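Local coordinates for protein CaaX farnesyltransferase alpha subunit Ram2 (Aspergillus fumigatus, PDB 4L9P) that probably forms, with its beta subunit Ram1, the enzyme that attaches farnesyl groups to CaaX-box proteins, serving as the helical alpha half of that heterodimer, at residues A[305-310]-A[332-337]; A[250-255]-A[259-264]; A[337-340]-A[345-348]. The protein carries 1 engineered substitution. One frame throughout, in Å; residues are numbered along the deposited sequence.

The three contacts show how an all-helical scaffold is tied together near its C-terminal end, contacts 1 and 2 by apolar packing, contact 3 by a hydrogen bond from an indole. Contacts 1 and 3 lie about 7 Å apart, centre to centre, and both use helix 323-338: its flank packs against 305-310 in contact 1, while the residue just after its end, D339, meets 345-348 in contact 3. They touch directly, I307 CD1 lying 3.5 Å from Y338 CD2. The centre of contact 2 is about 16 Å from that of contact 1, a gap bridged by W262, whose CD1 comes within 3.4 Å of H305 CB, and about 21 Å from that of contact 3. None has the bound farnesyl analogue among its partners.

Contact 1: A[305-310]-A[332-337]; sequences HAIEWL and TLLKEK
I307 meets L333 and L334 with two different branches of its side chain. Its CG1 lies beside the backbone N (chi1 -58°), which leaves the methyl CG2 anti to that nitrogen and aimed at the facing helix. There CG2 rests 3.7 Å from CG of L334 and 3.8 Å from the CD1 methyl of the same leucine, the two side chains sliding past each other in opposite directions. The longer arm of I307 runs on extended to CD1, which touches L333 more loosely, at 4.4 Å from its CB. V287, V301, M330 and Y338 also pack on I307, so the isoleucine is buried from several directions.

The backbones that hold these groups belong to helices 304-317 and 323-338, consecutive in the chain and running roughly antiparallel, as in the helical hairpins of an alpha-alpha solenoid. Their short segments come within 10.0 Å axis to axis at 144°, and the CA atoms of I307 and L334 lie 7.3 Å apart.

One residue on, E308 adds its backbone and the root of its side chain. CD1 of L334 fits against E308 CA at 3.9 Å and E308 CB at 4.1 Å. Beyond CB the chain runs on extended, with CG anti to N, and packs on P343 of the Ram1 subunit.

Contact 2: A[250-255]-A[259-264]; sequences SRILEA and RSPWSY
I252 and P261 bring their backbones together, CA to CA 6.3 Å, where helix 238-254 ends and helix 259-272 begins, joined by a very short loop. The first helix tightens as it closes: E254 N bonds to R251 O and A255 N to I252 O, each only three residues back, and A255 then leaves the helical path. P261 sits near the start of the next helix, where a residue lacking an N-H costs little.

I252 enters this corner between two successive helices with all three carbons beyond CB in use. CG1 presses on the proline ring, 3.5 Å from P261 CG, the two side chains crossing obliquely. With CG1 beside the backbone N (chi1 -74°), CG2 is anti to that nitrogen and reaches the six-membered side of the indole, 3.6 Å from W262 CZ2. The terminal methyl CD1 lies over the ring face in a CH-pi contact, 3.8 Å from the centroid of the five-membered ring and 14° off its normal. Nearby, R251 grips E254 side-on, NE to OE1 and NH2 to OE2 (2.8 Å); both oxygens lie in the guanidinium plane but are met from above the carboxylate plane.

No hydrogen bond joins the two segments. The indole NE1 is satisfied by P256 O in the connecting loop, and the ring also meets H305. Cohesion between these two helix ends therefore rests on dispersion and CH-pi attraction, and the ionic pair stays within one helix.

Contact 3: A[337-340]-A[345-348]; sequences KYDP and YWEY. With EDO (1,2-ethanediol), chain H.
A helix-to-helix turn is bridged here by an indole: W346, on helix 343-362, donates its N-H back to the carbonyl of D339, the first residue to leave helical geometry after helix 323-338. The bond from W346 NE1 to D339 O is 2.9 Å long with an angle of 160° at the hydrogen. The oxygen lies almost in the ring plane, at its edge, whereas the indole nitrogen stands 32° out of the carbonyl plane.

The side chain of D339 comes to the edge of the same indole, at CZ2. With CG anti to the backbone N (chi1 -159°), its OD2 comes 3.8 Å from W346 CZ2, and its CB 3.9 Å from that carbon, the carboxylate turned steeply against the indole. The charge of OD2 is met by a salt bridge to R342, in the turn itself. One residue earlier, the carbonyl O of Y338 accepts a 2.7 Å hydrogen bond from O1 of an ethanediol molecule, probably left from crystallisation, which also bonds to E257.

Around this corner, W346 packs on L331, L334 and K335 of helix 323-338 and on E308 of helix 304-317, placing its ring where three successive helices meet, while P340 and Y345 lean on the Ram1 subunit.

Contact 1: A[305-310]-A[332-337]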
ATOM      1  N   HIS A 305     -14.723  -6.873 -19.852  1.00 11.86           N
ATOM      2  CA  HIS A 305     -13.841  -5.814 -20.311  1.00 11.69           C
ATOM      3  C   HIS A 305     -14.230  -5.264 -21.662  1.00 10.88           C
ATOM      4  O   HIS A 305     -14.041  -4.072 -21.943  1.00 11.19           O
ATOM      5  CB  HIS A 305     -12.369  -6.348 -20.345  1.00 10.95           C
ATOM      6  CG  HIS A 305     -12.048  -7.061 -19.071  1.00 11.25           C
ATOM      7  ND1 HIS A 305     -12.087  -6.404 -17.858  1.00 12.61           N
ATOM      8  CD2 HIS A 305     -11.816  -8.366 -18.798  1.00 11.16           C
ATOM      9  CE1 HIS A 305     -11.866  -7.278 -16.901  1.00 12.19           C
ATOM     10  NE2 HIS A 305     -11.696  -8.473 -17.432  1.00 11.70           N
ATOM     11  N   ALA A 306     -14.763  -6.142 -22.520  1.00 10.19           N
ATOM     12  CA  ALA A 306     -15.261  -5.717 -23.835  1.00 11.51           C
ATOM     13  C   ALA A 306     -16.450  -4.791 -23.672  1.00 12.56           C
ATOM     14  O   ALA A 306     -16.542  -3.806 -24.378  1.00 12.40           O
ATOM     15  CB  ALA A 306     -15.592  -6.914 -24.651  1.00 12.71           C
ATOM     16  N   ILE A 307     -17.318  -5.081 -22.705  1.00 12.02           N
ATOM     17  CA  ILE A 307     -18.480  -4.208 -22.480  1.00 12.76           C
ATOM     18  C   ILE A 307     -18.000  -2.849 -21.967  1.00 13.42           C
ATOM     19  O   ILE A 307     -18.496  -1.782 -22.431  1.00 14.84           O
ATOM     20  CB  ILE A 307     -19.466  -4.824 -21.444  1.00 12.69           C
ATOM     21  CG1 ILE A 307     -19.960  -6.198 -21.901  1.00 15.47           C
ATOM     22  CG2 ILE A 307     -20.648  -3.893 -21.149  1.00 12.96           C
ATOM     23  CD1 ILE A 307     -20.833  -6.858 -20.860  1.00 18.10           C
ATOM     24  N   GLU A 308     -17.030  -2.827 -21.027  1.00 12.54           N
ATOM     25  CA  GLU A 308     -16.552  -1.532 -20.526  1.00 14.26           C
ATOM     26  C   GLU A 308     -15.841  -0.744 -21.622  1.00 14.25           C
ATOM     27  O   GLU A 308     -15.964   0.487 -21.717  1.00 15.65           O
ATOM     28  CB  GLU A 308     -15.589  -1.790 -19.401  1.00 15.37           C
ATOM     29  CG  GLU A 308     -15.119  -0.481 -18.754  1.00 17.98           C
ATOM     30  CD  GLU A 308     -14.108  -0.801 -17.685  1.00 21.17           C
ATOM     31  OE1 GLU A 308     -13.578  -1.959 -17.717  1.00 22.95           O
ATOM     32  OE2 GLU A 308     -13.825   0.065 -16.826  1.00 21.87           O
ATOM     33  N   TRP A 309     -15.121  -1.461 -22.484  1.00 12.01           N
ATOM     34  CA  TRP A 309     -14.455  -0.811 -23.612  1.00 12.59           C
ATOM     35  C   TRP A 309     -15.481  -0.127 -24.509  1.00 13.93           C
ATOM     36  O   TRP A 309     -15.312   1.051 -24.900  1.00 15.31           O
ATOM     37  CB  TRP A 309     -13.691  -1.861 -24.418  1.00 13.03           C
ATOM     38  CG  TRP A 309     -12.707  -1.287 -25.370  1.00 12.76           C
ATOM     39  CD1 TRP A 309     -12.968  -0.652 -26.546  1.00 13.21           C
ATOM     40  CD2 TRP A 309     -11.289  -1.293 -25.212  1.00 11.93           C
ATOM     41  NE1 TRP A 309     -11.779  -0.273 -27.144  1.00 14.09           N
ATOM     42  CE2 TRP A 309     -10.736  -0.644 -26.331  1.00 13.00           C
ATOM     43  CE3 TRP A 309     -10.426  -1.797 -24.212  1.00 11.79           C
ATOM     44  CZ2 TRP A 309      -9.356  -0.487 -26.491  1.00 12.14           C
ATOM     45  CZ3 TRP A 309      -9.049  -1.649 -24.369  1.00 11.05           C
ATOM     46  CH2 TRP A 309      -8.529  -1.002 -25.497  1.00 11.58           C
ATOM     47  N   LEU A 310     -16.549  -0.866 -24.833  1.00 13.91           N
ATOM     48  CA  LEU A 310     -17.629  -0.286 -25.656  1.00 15.28           C
ATOM     49  C   LEU A 310     -18.296   0.920 -24.972  1.00 15.97           C
ATOM     50  O   LEU A 310     -18.624   1.898 -25.644  1.00 16.35           O
ATOM     51  CB  LEU A 310     -18.664  -1.361 -26.028  1.00 16.85           C
ATOM     52  CG  LEU A 310     -18.067  -2.381 -26.997  1.00 17.65           C
ATOM     53  CD1 LEU A 310     -18.965  -3.604 -27.181  1.00 18.70           C
ATOM     54  CD2 LEU A 310     -17.622  -1.775 -28.353  1.00 17.89           C
ATOM     55  N   THR A 332     -25.334  -0.480 -18.014  1.00 10.11           N
ATOM     56  CA  THR A 332     -26.425  -1.210 -17.401  1.00 10.79           C
ATOM     57  C   THR A 332     -26.174  -2.731 -17.410  1.00 10.29           C
ATOM     58  O   THR A 332     -26.443  -3.413 -16.400  1.00 10.39           O
ATOM     59  CB  THR A 332     -27.735  -0.836 -18.104  1.00 11.40           C
ATOM     60  OG1 THR A 332     -27.954   0.573 -17.938  1.00 12.91           O
ATOM     61  CG2 THR A 332     -28.865  -1.589 -17.439  1.00 11.76           C
ATOM     62  N   LEU A 333     -25.647  -3.257 -18.514  1.00  9.27           N
ATOM     63  CA  LEU A 333     -25.264  -4.665 -18.503  1.00  9.67           C
ATOM     64  C   LEU A 333     -24.230  -4.965 -17.400  1.00  9.59           C
ATOM     65  O   LEU A 333     -24.302  -6.004 -16.761  1.00 10.19           O
ATOM     66  CB  LEU A 333     -24.703  -5.102 -19.853  1.00 11.52           C
ATOM     67  CG  LEU A 333     -25.738  -5.079 -20.985  1.00 14.15           C
ATOM     68  CD1 LEU A 333     -25.083  -5.366 -22.335  1.00 16.47           C
ATOM     69  CD2 LEU A 333     -26.774  -6.132 -20.711  1.00 15.52           C
ATOM     70  N   LEU A 334     -23.246  -4.074 -17.228  1.00  8.67           N
ATOM     71  CA  LEU A 334     -22.229  -4.265 -16.189  1.00  8.04           C
ATOM     72  C   LEU A 334     -22.877  -4.215 -14.806  1.00  8.00           C
ATOM     73  O   LEU A 334     -22.589  -5.080 -13.970  1.00  8.95           O
ATOM     74  CB  LEU A 334     -21.152  -3.196 -16.328  1.00  7.69           C
ATOM     75  CG  LEU A 334     -20.221  -3.451 -17.523  1.00  8.00           C
ATOM     76  CD1 LEU A 334     -19.430  -2.208 -17.910  1.00 10.05           C
ATOM     77  CD2 LEU A 334     -19.190  -4.622 -17.228  1.00 10.17           C
ATOM     78  N   LYS A 335     -23.732  -3.227 -14.549  1.00  8.45           N
ATOM     79  CA  LYS A 335     -24.243  -3.071 -13.220  1.00 10.46           C
ATOM     80  C   LYS A 335     -25.236  -4.168 -12.849  1.00 10.23           C
ATOM     81  O   LYS A 335     -25.330  -4.532 -11.674  1.00 11.83           O
ATOM     82  CB  LYS A 335     -24.792  -1.645 -13.027  1.00 14.13           C
ATOM     83  CG  LYS A 335     -26.142  -1.436 -13.401  1.00 17.39           C
ATOM     84  CD  LYS A 335     -26.573   0.044 -13.130  1.00 19.86           C
ATOM     85  CE  LYS A 335     -28.089   0.115 -13.186  1.00 21.69           C
ATOM     86  NZ  LYS A 335     -28.540   1.468 -13.077  1.00 22.52           N
ATOM     87  N   GLU A 336     -25.942  -4.715 -13.833  1.00 11.02           N
ATOM     88  CA  GLU A 336     -26.971  -5.691 -13.531  1.00 13.72           C
ATOM     89  C   GLU A 336     -26.497  -7.123 -13.593  1.00 13.08           C
ATOM     90  O   GLU A 336     -27.037  -7.978 -12.894  1.00 16.02           O
ATOM     91  CB  GLU A 336     -28.207  -5.504 -14.451  1.00 18.15           C
ATOM     92  CG  GLU A 336     -28.909  -4.152 -14.195  1.00 20.87           C
ATOM     93  CD  GLU A 336     -30.145  -3.932 -14.969  1.00 25.93           C
ATOM     94  OE1 GLU A 336     -30.379  -4.698 -15.933  1.00 27.19           O
ATOM     95  OE2 GLU A 336     -30.891  -2.984 -14.587  1.00 28.17           O
ATOM     96  N   LYS A 337     -25.525  -7.399 -14.446  1.00 13.04           N
ATOM     97  CA  LYS A 337     -25.157  -8.791 -14.742  1.00 14.16           C
ATOM     98  C   LYS A 337     -23.668  -9.067 -14.680  1.00 12.54           C
ATOM     99  O   LYS A 337     -23.237 -10.004 -14.001  1.00 13.53           O
ATOM    100  CB  LYS A 337     -25.607  -9.172 -16.169  1.00 19.04           C
ATOM    101  CG  LYS A 337     -27.044  -9.375 -16.370  1.00 24.94           C
ATOM    102  CD  LYS A 337     -27.344 -10.123 -17.715  1.00 28.84           C
ATOM    103  CE  LYS A 337     -26.769 -11.574 -17.828  1.00 31.26           C
ATOM    104  NZ  LYS A 337     -27.520 -12.411 -18.914  1.00 33.62           N
TER

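Contact 2: A[250-255]-A[259-264]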
ATOM      1  N   SER A 250      -4.089 -11.083 -29.343  1.00 12.75           N
ATOM      2  CA  SER A 250      -3.856 -12.538 -29.357  1.00 13.83           C
ATOM      3  C   SER A 250      -3.915 -13.138 -27.957  1.00 13.24           C
ATOM      4  O   SER A 250      -4.421 -14.242 -27.763  1.00 14.53           O
ATOM      5  CB  SER A 250      -2.489 -12.850 -29.923  1.00 15.59           C
ATOM      6  OG  SER A 250      -2.440 -12.554 -31.296  1.00 19.13           O
ATOM      7  N   ARG A 251      -3.395 -12.414 -26.971  1.00 11.21           N
ATOM      8  CA  ARG A 251      -3.481 -12.915 -25.612  1.00 10.19           C
ATOM      9  C   ARG A 251      -4.916 -12.870 -25.080  1.00 10.21           C
ATOM     10  O   ARG A 251      -5.340 -13.785 -24.380  1.00 10.68           O
ATOM     11  CB  ARG A 251      -2.555 -12.122 -24.683  1.00 11.23           C
ATOM     12  CG  ARG A 251      -1.065 -12.193 -25.050  1.00 12.73           C
ATOM     13  CD  ARG A 251      -0.412 -13.594 -24.858  1.00 15.69           C
ATOM     14  NE  ARG A 251      -0.767 -14.589 -25.790  1.00 18.08           N
ATOM     15  CZ  ARG A 251      -0.304 -14.640 -27.053  1.00 19.21           C
ATOM     16  NH1 ARG A 251       0.479 -13.661 -27.508  1.00 19.73           N
ATOM     17  NH2 ARG A 251      -0.661 -15.639 -27.886  1.00 20.36           N
ATOM     18  N   ILE A 252      -5.648 -11.790 -25.385  1.00  9.31           N
ATOM     19  CA  ILE A 252      -7.068 -11.675 -24.962  1.00 10.08           C
ATOM     20  C   ILE A 252      -7.868 -12.882 -25.479  1.00 10.37           C
ATOM     21  O   ILE A 252      -8.652 -13.490 -24.731  1.00 11.36           O
ATOM     22  CB  ILE A 252      -7.673 -10.364 -25.463  1.00 10.42           C
ATOM     23  CG1 ILE A 252      -7.091  -9.219 -24.581  1.00 10.77           C
ATOM     24  CG2 ILE A 252      -9.218 -10.401 -25.398  1.00 10.90           C
ATOM     25  CD1 ILE A 252      -7.366  -7.830 -25.185  1.00 10.59           C
ATOM     26  N   LEU A 253      -7.623 -13.296 -26.716  1.00 11.37           N
ATOM     27  CA  LEU A 253      -8.420 -14.388 -27.281  1.00 12.93           C
ATOM     28  C   LEU A 253      -8.191 -15.722 -26.531  1.00 14.21           C
ATOM     29  O   LEU A 253      -9.054 -16.598 -26.530  1.00 16.67           O
ATOM     30  CB  LEU A 253      -8.089 -14.551 -28.776  1.00 14.37           C
ATOM     31  CG  LEU A 253      -8.592 -13.415 -29.672  1.00 15.84           C
ATOM     32  CD1 LEU A 253      -7.909 -13.484 -31.044  1.00 16.81           C
ATOM     33  CD2 LEU A 253     -10.118 -13.446 -29.820  1.00 17.85           C
ATOM     34  N   GLU A 254      -7.063 -15.866 -25.855  1.00 14.04           N
ATOM     35  CA  GLU A 254      -6.838 -17.066 -25.046  1.00 14.08           C
ATOM     36  C   GLU A 254      -7.661 -17.096 -23.774  1.00 14.02           C
ATOM     37  O   GLU A 254      -7.880 -18.185 -23.206  1.00 16.04           O
ATOM     38  CB  GLU A 254      -5.359 -17.191 -24.653  1.00 15.36           C
ATOM     39  CG  GLU A 254      -4.432 -17.295 -25.852  1.00 17.68           C
ATOM     40  CD  GLU A 254      -2.952 -17.148 -25.519  1.00 20.47           C
ATOM     41  OE1 GLU A 254      -2.570 -16.736 -24.420  1.00 21.06           O
ATOM     42  OE2 GLU A 254      -2.148 -17.487 -26.390  1.00 22.80           O
ATOM     43  N   ALA A 255      -8.112 -15.914 -23.301  1.00 12.08           N
ATOM     44  CA  ALA A 255      -8.792 -15.810 -21.979  1.00 11.66           C
ATOM     45  C   ALA A 255      -9.412 -14.439 -21.907  1.00 11.07           C
ATOM     46  O   ALA A 255      -8.857 -13.514 -21.359  1.00 10.32           O
ATOM     47  CB  ALA A 255      -7.796 -16.044 -20.796  1.00 13.39           C
ATOM     48  N   ARG A 259      -8.329  -9.320 -17.159  1.00  6.51           N
ATOM     49  CA  ARG A 259      -8.240  -7.861 -17.228  0.57  6.92           C
ATOM     50  C   ARG A 259      -6.904  -7.366 -17.774  1.00  6.71           C
ATOM     51  O   ARG A 259      -6.849  -6.350 -18.444  1.00  7.31           O
ATOM     52  CB  ARG A 259      -8.476  -7.271 -15.836  0.57  8.74           C
ATOM     53  CG  ARG A 259      -8.317  -5.759 -15.747  0.57 11.31           C
ATOM     54  CD  ARG A 259      -8.655  -5.339 -14.330  0.57 13.22           C
ATOM     55  NE  ARG A 259     -10.002  -5.812 -13.930  0.57 15.63           N
ATOM     56  CZ  ARG A 259     -11.160  -5.242 -14.247  0.57 14.65           C
ATOM     57  NH1 ARG A 259     -11.194  -4.081 -14.932  0.57 15.64           N
ATOM     58  NH2 ARG A 259     -12.292  -5.797 -13.795  0.57 12.46           N
ATOM     59  N   SER A 260      -5.816  -8.067 -17.435  1.00  5.98           N
ATOM     60  CA  SER A 260      -4.468  -7.489 -17.653  1.00  6.04           C
ATOM     61  C   SER A 260      -4.174  -7.010 -19.083  1.00  6.50           C
ATOM     62  O   SER A 260      -3.726  -5.894 -19.239  1.00  6.60           O
ATOM     63  CB  SER A 260      -3.370  -8.462 -17.177  1.00  6.39           C
ATOM     64  OG  SER A 260      -3.474  -8.663 -15.759  1.00  5.79           O
ATOM     65  N   PRO A 261      -4.425  -7.847 -20.120  1.00  7.07           N
ATOM     66  CA  PRO A 261      -4.123  -7.371 -21.489  1.00  6.92           C
ATOM     67  C   PRO A 261      -5.064  -6.249 -21.935  1.00  7.39           C
ATOM     68  O   PRO A 261      -4.644  -5.451 -22.750  1.00  7.90           O
ATOM     69  CB  PRO A 261      -4.348  -8.611 -22.382  1.00  6.81           C
ATOM     70  CG  PRO A 261      -5.300  -9.513 -21.567  1.00  7.05           C
ATOM     71  CD  PRO A 261      -4.766  -9.292 -20.121  1.00  6.97           C
ATOM     72  N   TRP A 262      -6.296  -6.203 -21.427  1.00  6.88           N
ATOM     73  CA  TRP A 262      -7.191  -5.090 -21.774  1.00  6.90           C
ATOM     74  C   TRP A 262      -6.630  -3.799 -21.193  1.00  7.24           C
ATOM     75  O   TRP A 262      -6.625  -2.748 -21.858  1.00  7.90           O
ATOM     76  CB  TRP A 262      -8.606  -5.325 -21.240  1.00  7.70           C
ATOM     77  CG  TRP A 262      -9.344  -6.432 -21.947  1.00  8.65           C
ATOM     78  CD1 TRP A 262      -9.489  -7.711 -21.512  1.00  8.71           C
ATOM     79  CD2 TRP A 262     -10.128  -6.317 -23.140  1.00  8.92           C
ATOM     80  NE1 TRP A 262     -10.305  -8.432 -22.383  1.00  9.14           N
ATOM     81  CE2 TRP A 262     -10.691  -7.599 -23.399  1.00  9.02           C
ATOM     82  CE3 TRP A 262     -10.397  -5.260 -24.038  1.00  9.88           C
ATOM     83  CZ2 TRP A 262     -11.548  -7.840 -24.509  1.00  9.53           C
ATOM     84  CZ3 TRP A 262     -11.216  -5.519 -25.176  1.00 11.15           C
ATOM     85  CH2 TRP A 262     -11.801  -6.788 -25.366  1.00 10.91           C
ATOM     86  N   SER A 263      -6.167  -3.851 -19.939  1.00  6.51           N
ATOM     87  CA  SER A 263      -5.585  -2.657 -19.315  1.00  6.70           C
ATOM     88  C   SER A 263      -4.289  -2.279 -20.040  1.00  6.44           C
ATOM     89  O   SER A 263      -4.010  -1.105 -20.239  1.00  7.23           O
ATOM     90  CB  SER A 263      -5.314  -2.912 -17.843  1.00  8.51           C
ATOM     91  OG  SER A 263      -6.554  -3.197 -17.173  1.00 11.05           O
ATOM     92  N   TYR A 264      -3.490  -3.263 -20.417  1.00  6.79           N
ATOM     93  CA  TYR A 264      -2.242  -2.968 -21.139  1.00  7.01           C
ATOM     94  C   TYR A 264      -2.592  -2.262 -22.461  1.00  7.31           C
ATOM     95  O   TYR A 264      -1.998  -1.221 -22.805  1.00  7.59           O
ATOM     96  CB  TYR A 264      -1.506  -4.282 -21.381  1.00  7.22           C
ATOM     97  CG  TYR A 264      -0.214  -4.116 -22.107  1.00  6.64           C
ATOM     98  CD1 TYR A 264       0.925  -3.677 -21.404  1.00  7.97           C
ATOM     99  CD2 TYR A 264      -0.107  -4.360 -23.479  1.00  8.02           C
ATOM    100  CE1 TYR A 264       2.123  -3.502 -22.069  1.00  7.97           C
ATOM    101  CE2 TYR A 264       1.111  -4.186 -24.180  1.00  7.52           C
ATOM    102  CZ  TYR A 264       2.213  -3.752 -23.459  1.00  7.76           C
ATOM    103  OH  TYR A 264       3.430  -3.547 -24.090  1.00  9.21           O
TER

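Contact 3: A[337-340]-A[345-348]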
ATOM      1  N   LYS A 337     -25.525  -7.399 -14.446  1.00 13.04           N
ATOM      2  CA  LYS A 337     -25.157  -8.791 -14.742  1.00 14.16           C
ATOM      3  C   LYS A 337     -23.668  -9.067 -14.680  1.00 12.54           C
ATOM      4  O   LYS A 337     -23.237 -10.004 -14.001  1.00 13.53           O
ATOM      5  CB  LYS A 337     -25.607  -9.172 -16.169  1.00 19.04           C
ATOM      6  CG  LYS A 337     -27.044  -9.375 -16.370  1.00 24.94           C
ATOM      7  CD  LYS A 337     -27.344 -10.123 -17.715  1.00 28.84           C
ATOM      8  CE  LYS A 337     -26.769 -11.574 -17.828  1.00 31.26           C
ATOM      9  NZ  LYS A 337     -27.520 -12.411 -18.914  1.00 33.62           N
ATOM     10  N   TYR A 338     -22.871  -8.262 -15.388  1.00 10.65           N
ATOM     11  CA  TYR A 338     -21.511  -8.757 -15.704  1.00 10.39           C
ATOM     12  C   TYR A 338     -20.414  -8.250 -14.733  1.00 11.28           C
ATOM     13  O   TYR A 338     -19.357  -8.884 -14.687  1.00 11.86           O
ATOM     14  CB  TYR A 338     -21.170  -8.416 -17.153  1.00 11.34           C
ATOM     15  CG  TYR A 338     -22.069  -9.204 -18.077  1.00 12.54           C
ATOM     16  CD1 TYR A 338     -22.003 -10.595 -18.122  1.00 13.83           C
ATOM     17  CD2 TYR A 338     -23.040  -8.580 -18.822  1.00 14.62           C
ATOM     18  CE1 TYR A 338     -22.854 -11.335 -18.932  1.00 15.77           C
ATOM     19  CE2 TYR A 338     -23.901  -9.300 -19.611  1.00 17.52           C
ATOM     20  CZ  TYR A 338     -23.793 -10.679 -19.675  1.00 17.69           C
ATOM     21  OH  TYR A 338     -24.663 -11.359 -20.464  1.00 21.06           O
ATOM     22  N   ASP A 339     -20.657  -7.173 -13.962  1.00 10.76           N
ATOM     23  CA  ASP A 339     -19.734  -6.755 -12.869  1.00  9.69           C
ATOM     24  C   ASP A 339     -20.525  -5.964 -11.824  1.00  9.31           C
ATOM     25  O   ASP A 339     -20.274  -4.794 -11.571  1.00  9.19           O
ATOM     26  CB  ASP A 339     -18.532  -5.956 -13.456  1.00  9.96           C
ATOM     27  CG  ASP A 339     -17.308  -5.937 -12.539  1.00 10.50           C
ATOM     28  OD1 ASP A 339     -17.434  -6.282 -11.348  1.00 12.09           O
ATOM     29  OD2 ASP A 339     -16.226  -5.553 -13.046  1.00 11.86           O
ATOM     30  N   PRO A 340     -21.510  -6.613 -11.192  1.00  9.02           N
ATOM     31  CA  PRO A 340     -22.472  -5.842 -10.386  1.00  8.40           C
ATOM     32  C   PRO A 340     -21.907  -5.280  -9.095  1.00  7.87           C
ATOM     33  O   PRO A 340     -22.455  -4.317  -8.582  1.00  9.14           O
ATOM     34  CB  PRO A 340     -23.581  -6.865 -10.072  1.00  9.97           C
ATOM     35  CG  PRO A 340     -23.444  -7.932 -11.183  1.00 11.22           C
ATOM     36  CD  PRO A 340     -21.925  -8.021 -11.283  1.00 10.64           C
ATOM     37  N   TYR A 345     -19.922   2.655  -9.284  1.00  6.81           N
ATOM     38  CA  TYR A 345     -19.049   3.289 -10.259  1.00  7.14           C
ATOM     39  C   TYR A 345     -19.693   3.299 -11.657  1.00  7.47           C
ATOM     40  O   TYR A 345     -19.646   4.320 -12.374  1.00  8.28           O
ATOM     41  CB  TYR A 345     -17.673   2.540 -10.275  1.00  6.73           C
ATOM     42  CG  TYR A 345     -16.809   3.032 -11.432  1.00  7.70           C
ATOM     43  CD1 TYR A 345     -16.291   4.356 -11.445  1.00  9.26           C
ATOM     44  CD2 TYR A 345     -16.559   2.211 -12.525  1.00  8.10           C
ATOM     45  CE1 TYR A 345     -15.571   4.823 -12.529  1.00  8.89           C
ATOM     46  CE2 TYR A 345     -15.820   2.678 -13.625  1.00  9.22           C
ATOM     47  CZ  TYR A 345     -15.350   3.971 -13.602  1.00  9.67           C
ATOM     48  OH  TYR A 345     -14.641   4.444 -14.688  1.00 11.27           O
ATOM     49  N   TRP A 346     -20.328   2.195 -12.052  1.00  7.06           N
ATOM     50  CA  TRP A 346     -21.038   2.219 -13.355  1.00  7.41           C
ATOM     51  C   TRP A 346     -22.141   3.301 -13.329  1.00  7.84           C
ATOM     52  O   TRP A 346     -22.318   3.993 -14.345  1.00  9.70           O
ATOM     53  CB  TRP A 346     -21.702   0.894 -13.678  1.00  8.61           C
ATOM     54  CG  TRP A 346     -20.726  -0.308 -13.590  1.00  8.25           C
ATOM     55  CD1 TRP A 346     -20.987  -1.483 -12.967  1.00  8.80           C
ATOM     56  CD2 TRP A 346     -19.395  -0.454 -14.181  1.00  8.07           C
ATOM     57  NE1 TRP A 346     -19.905  -2.367 -13.090  1.00  8.48           N
ATOM     58  CE2 TRP A 346     -18.930  -1.768 -13.850  1.00  8.33           C
ATOM     59  CE3 TRP A 346     -18.553   0.386 -14.949  1.00  7.67           C
ATOM     60  CZ2 TRP A 346     -17.667  -2.238 -14.239  1.00  8.20           C
ATOM     61  CZ3 TRP A 346     -17.307  -0.101 -15.348  1.00  9.01           C
ATOM     62  CH2 TRP A 346     -16.868  -1.376 -14.981  1.00  9.20           C
ATOM     63  N   GLU A 347     -22.831   3.479 -12.203  1.00  8.42           N
ATOM     64  CA  GLU A 347     -23.910   4.472 -12.168  0.55 10.15           C
ATOM     65  C   GLU A 347     -23.312   5.880 -12.198  1.00 10.98           C
ATOM     66  O   GLU A 347     -23.911   6.776 -12.782  1.00 11.41           O
ATOM     67  CB  GLU A 347     -24.853   4.257 -10.971  0.55 12.37           C
ATOM     68  CG  GLU A 347     -25.690   2.983 -11.097  0.55 14.96           C
ATOM     69  CD  GLU A 347     -26.679   2.708  -9.945  0.55 17.67           C
ATOM     70  OE1 GLU A 347     -26.588   3.322  -8.858  0.55 18.83           O
ATOM     71  OE2 GLU A 347     -27.521   1.815 -10.122  0.55 18.33           O
ATOM     72  N   TYR A 348     -22.142   6.058 -11.579  1.00 10.63           N
ATOM     73  CA  TYR A 348     -21.426   7.360 -11.665  1.00 10.30           C
ATOM     74  C   TYR A 348     -21.094   7.662 -13.152  1.00 10.09           C
ATOM     75  O   TYR A 348     -21.285   8.801 -13.629  1.00 11.10           O
ATOM     76  CB  TYR A 348     -20.154   7.327 -10.812  1.00 10.55           C
ATOM     77  CG  TYR A 348     -19.228   8.489 -10.985  1.00 11.93           C
ATOM     78  CD1 TYR A 348     -19.524   9.704 -10.391  1.00 13.40           C
ATOM     79  CD2 TYR A 348     -18.019   8.365 -11.700  1.00 12.44           C
ATOM     80  CE1 TYR A 348     -18.665  10.795 -10.504  1.00 14.68           C
ATOM     81  CE2 TYR A 348     -17.154   9.460 -11.830  1.00 14.06           C
ATOM     82  CZ  TYR A 348     -17.469  10.667 -11.215  1.00 15.38           C
ATOM     83  OH  TYR A 348     -16.630  11.761 -11.339  1.00 17.39           O
TER
HETATM   84  C1  EDO H 405     -16.167  -9.621 -13.120  1.00 22.19           C
HETATM   85  O1  EDO H 405     -17.578  -9.692 -12.883  1.00 22.23           O
HETATM   86  C2  EDO H 405     -15.665 -11.062 -13.207  1.00 23.57           C
HETATM   87  O2  EDO H 405     -16.196 -11.757 -14.361  1.00 22.66           O